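Side-chain contact in uncharacterized protein (Streptococcus mutans, PDB 3L7Y), which is of unknown specific function but probably acts as a magnesium-dependent phosphatase of the haloacid dehalogenase-like hydrolase family: residues A[43-48]-A[78-83]. Sequence-based numbering, arbitrary orientation.
Sequences DMDGTF and SSNPYR. With MG (magnesium ion), chain B.
D43 and S78 bring the two backbones closest, their CA atoms 5.3 Å apart, where segments 43-48 and 78-83 leave the C-terminal ends of the neighbouring parallel strands 39-42 and 73-77. The one direct hydrogen bond between the segments joins side chains that approach from opposite directions: N80 ND2 donates to D45 OD2 at 2.9 Å, with an N-H...O angle of 160°. The amide meets the carboxylate oxygen from its syn side, somewhat out of the carboxylate plane, while the oxygen lies close to the amide plane of N80; the two flat groups are turned 55° against each other. Deeper in, M44 CG packs on S78 CB at 4.1 Å before the methionine chain bends away. A chi1 of 175° turns S78 OG away from its own N and toward N80 N, from which it accepts at 3.1 Å, an ST turn that ties down the backbone carrying the N80 amide. The sequence DMDGT is the DxDGT first motif of the haloacid dehalogenase fold, and S78 follows the second strand, where the second motif lies in this family. D43 OD2 binds the magnesium ion, as does the main-chain D45 O, 2.3 Å from the metal, with D252 and four waters completing the site; D45 thus coordinates through its carbonyl, and its carboxylate, which takes the N80 bond, is not a ligand. T47 OG1 donates to D43 OD2 from the anti side, tilted out of the carboxylate plane, giving this metal-bound oxygen a second partner. D43 OD1 forms a salt bridge with K229 and accepts from a water, 3.0 Å away, whose oxygen in turn receives the backbone N-H of S79.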
ATOM      1  N   ASP A  43       2.147  -6.193   4.333  1.00 17.12           N
ATOM      2  CA  ASP A  43       2.645  -5.358   3.258  1.00 15.86           C
ATOM      3  C   ASP A  43       3.278  -6.261   2.187  1.00 16.07           C
ATOM      4  O   ASP A  43       3.614  -7.417   2.474  1.00 10.78           O
ATOM      5  CB  ASP A  43       3.670  -4.391   3.816  1.00 16.86           C
ATOM      6  CG  ASP A  43       4.249  -3.507   2.760  1.00 22.11           C
ATOM      7  OD1 ASP A  43       3.511  -3.169   1.807  1.00 17.15           O
ATOM      8  OD2 ASP A  43       5.441  -3.174   2.876  1.00 22.43           O
ATOM      9  N   MET A  44       3.441  -5.744   0.964  1.00 15.76           N
ATOM     10  CA  MET A  44       4.007  -6.531  -0.138  1.00 14.87           C
ATOM     11  C   MET A  44       5.480  -6.230  -0.440  1.00 15.10           C
ATOM     12  O   MET A  44       6.377  -6.974  -0.024  1.00 11.85           O
ATOM     13  CB  MET A  44       3.155  -6.366  -1.404  1.00 21.89           C
ATOM     14  CG  MET A  44       1.837  -7.101  -1.327  1.00 14.80           C
ATOM     15  SD  MET A  44       2.101  -8.881  -1.296  1.00 15.97           S
ATOM     16  CE  MET A  44       2.583  -9.162  -3.003  1.00 25.34           C
ATOM     17  N   ASP A  45       5.719  -5.140  -1.166  1.00 10.70           N
ATOM     18  CA  ASP A  45       7.072  -4.698  -1.490  1.00 13.24           C
ATOM     19  C   ASP A  45       7.899  -4.475  -0.223  1.00 18.80           C
ATOM     20  O   ASP A  45       7.505  -3.691   0.622  1.00 10.19           O
ATOM     21  CB  ASP A  45       7.022  -3.389  -2.286  1.00 13.96           C
ATOM     22  CG  ASP A  45       6.255  -3.530  -3.603  1.00 23.18           C
ATOM     23  OD1 ASP A  45       6.508  -4.497  -4.353  1.00 18.15           O
ATOM     24  OD2 ASP A  45       5.389  -2.680  -3.881  1.00 33.60           O
ATOM     25  N   GLY A  46       9.037  -5.159  -0.105  1.00 14.78           N
ATOM     26  CA  GLY A  46       9.944  -4.971   1.022  1.00 13.48           C
ATOM     27  C   GLY A  46       9.588  -5.796   2.245  1.00 18.08           C
ATOM     28  O   GLY A  46      10.293  -5.760   3.250  1.00 18.70           O
ATOM     29  N   THR A  47       8.489  -6.542   2.150  1.00 17.04           N
ATOM     30  CA  THR A  47       7.940  -7.288   3.268  1.00 10.94           C
ATOM     31  C   THR A  47       7.613  -8.724   2.836  1.00 17.65           C
ATOM     32  O   THR A  47       8.457  -9.608   2.972  1.00 15.83           O
ATOM     33  CB  THR A  47       6.690  -6.590   3.853  1.00 15.39           C
ATOM     34  OG1 THR A  47       7.025  -5.248   4.234  1.00 16.99           O
ATOM     35  CG2 THR A  47       6.180  -7.345   5.088  1.00 14.87           C
ATOM     36  N   PHE A  48       6.407  -8.957   2.315  1.00 11.44           N
ATOM     37  CA  PHE A  48       6.048 -10.279   1.785  1.00 18.10           C
ATOM     38  C   PHE A  48       6.965 -10.605   0.613  1.00 20.00           C
ATOM     39  O   PHE A  48       7.454 -11.728   0.490  1.00 18.45           O
ATOM     40  CB  PHE A  48       4.577 -10.308   1.344  1.00 22.78           C
ATOM     41  CG  PHE A  48       4.070 -11.678   0.914  1.00 13.74           C
ATOM     42  CD1 PHE A  48       3.627 -12.603   1.854  1.00 17.05           C
ATOM     43  CD2 PHE A  48       3.979 -12.011  -0.433  1.00 20.95           C
ATOM     44  CE1 PHE A  48       3.133 -13.860   1.459  1.00 14.38           C
ATOM     45  CE2 PHE A  48       3.480 -13.255  -0.846  1.00 16.22           C
ATOM     46  CZ  PHE A  48       3.063 -14.191   0.112  1.00 17.00           C
ATOM     47  N   SER A  78      -1.343  -3.032   0.692  1.00 16.91           N
ATOM     48  CA  SER A  78      -0.280  -2.398  -0.078  1.00  9.53           C
ATOM     49  C   SER A  78      -0.704  -1.034  -0.643  1.00 14.95           C
ATOM     50  O   SER A  78      -1.890  -0.761  -0.823  1.00 14.69           O
ATOM     51  CB  SER A  78       0.160  -3.348  -1.208  1.00 20.44           C
ATOM     52  OG  SER A  78       1.118  -2.756  -2.078  1.00 14.32           O
ATOM     53  N   SER A  79       0.267  -0.180  -0.935  1.00 15.66           N
ATOM     54  CA  SER A  79      -0.036   1.043  -1.657  1.00 17.56           C
ATOM     55  C   SER A  79      -0.398   0.766  -3.124  1.00 17.15           C
ATOM     56  O   SER A  79      -1.098   1.562  -3.748  1.00 12.78           O
ATOM     57  CB  SER A  79       1.137   2.010  -1.593  1.00 20.80           C
ATOM     58  OG  SER A  79       2.201   1.560  -2.401  1.00 23.67           O
ATOM     59  N   ASN A  80       0.064  -0.361  -3.671  1.00 12.81           N
ATOM     60  CA  ASN A  80      -0.172  -0.662  -5.094  1.00 12.43           C
ATOM     61  C   ASN A  80      -1.644  -0.879  -5.407  1.00 12.33           C
ATOM     62  O   ASN A  80      -2.444  -1.174  -4.503  1.00 15.25           O
ATOM     63  CB  ASN A  80       0.625  -1.901  -5.537  1.00 18.90           C
ATOM     64  CG  ASN A  80       2.112  -1.774  -5.241  1.00 28.27           C
ATOM     65  OD1 ASN A  80       2.653  -0.671  -5.162  1.00 38.86           O
ATOM     66  ND2 ASN A  80       2.770  -2.901  -5.066  1.00 27.21           N
ATOM     67  N   PRO A  81      -2.014  -0.737  -6.689  1.00 16.94           N
ATOM     68  CA  PRO A  81      -3.416  -0.932  -7.052  1.00 14.13           C
ATOM     69  C   PRO A  81      -3.785  -2.396  -6.951  1.00 11.54           C
ATOM     70  O   PRO A  81      -2.927  -3.273  -7.102  1.00 12.56           O
ATOM     71  CB  PRO A  81      -3.469  -0.461  -8.520  1.00 17.12           C
ATOM     72  CG  PRO A  81      -2.267   0.447  -8.672  1.00 14.72           C
ATOM     73  CD  PRO A  81      -1.218  -0.246  -7.825  1.00 13.33           C
ATOM     74  N   TYR A  82      -5.056  -2.654  -6.697  1.00 13.30           N
ATOM     75  CA  TYR A  82      -5.552  -4.014  -6.584  1.00 14.14           C
ATOM     76  C   TYR A  82      -5.186  -4.856  -7.805  1.00 19.82           C
ATOM     77  O   TYR A  82      -4.747  -5.997  -7.668  1.00 13.07           O
ATOM     78  CB  TYR A  82      -7.065  -3.997  -6.378  1.00 13.26           C
ATOM     79  CG  TYR A  82      -7.753  -5.288  -6.747  1.00 17.11           C
ATOM     80  CD1 TYR A  82      -8.587  -5.360  -7.856  1.00 14.12           C
ATOM     81  CD2 TYR A  82      -7.566  -6.442  -5.984  1.00 14.71           C
ATOM     82  CE1 TYR A  82      -9.223  -6.552  -8.196  1.00 16.21           C
ATOM     83  CE2 TYR A  82      -8.190  -7.631  -6.304  1.00 12.77           C
ATOM     84  CZ  TYR A  82      -9.019  -7.685  -7.413  1.00 24.95           C
ATOM     85  OH  TYR A  82      -9.640  -8.867  -7.730  1.00 17.64           O
ATOM     86  N   ARG A  83      -5.344  -4.298  -9.001  1.00 12.36           N
ATOM     87  CA  ARG A  83      -5.094  -5.017 -10.220  1.00 18.67           C
ATOM     88  C   ARG A  83      -3.674  -5.524 -10.259  1.00 23.20           C
ATOM     89  O   ARG A  83      -3.426  -6.549 -10.799  1.00 27.97           O
ATOM     90  CB  ARG A  83      -5.375  -4.179 -11.478  1.00 24.52           C
ATOM     91  CG  ARG A  83      -6.829  -4.033 -11.812  1.00 38.11           C
ATOM     92  CD  ARG A  83      -7.065  -3.088 -13.060  1.00 39.00           C
ATOM     93  NE  ARG A  83      -8.404  -2.579 -12.978  1.00 41.51           N
ATOM     94  CZ  ARG A  83      -9.443  -3.370 -13.067  1.00 49.12           C
ATOM     95  NH1 ARG A  83      -9.248  -4.642 -13.258  1.00 44.80           N
ATOM     96  NH2 ARG A  83     -10.667  -2.914 -12.969  1.00 58.32           N
TER
HETATM   97 MG    MG B 271       6.936  -1.675   1.659  1.00  9.48          MG
HETATM   98  O   HOH W   1       3.063  -0.679   0.284  1.00 12.39           O
HETATM   99  O   HOH W   2       5.322  -1.349  -0.315  1.00 43.01           O
HETATM  100  O   HOH W   3       7.342   0.685   0.972  1.00 38.92           O
HETATM  101  O   HOH W   4       5.331  -0.257   2.871  1.00 16.37           O
HETATM  102  O   HOH W   5       9.272  -1.050   1.118  1.00 25.16           O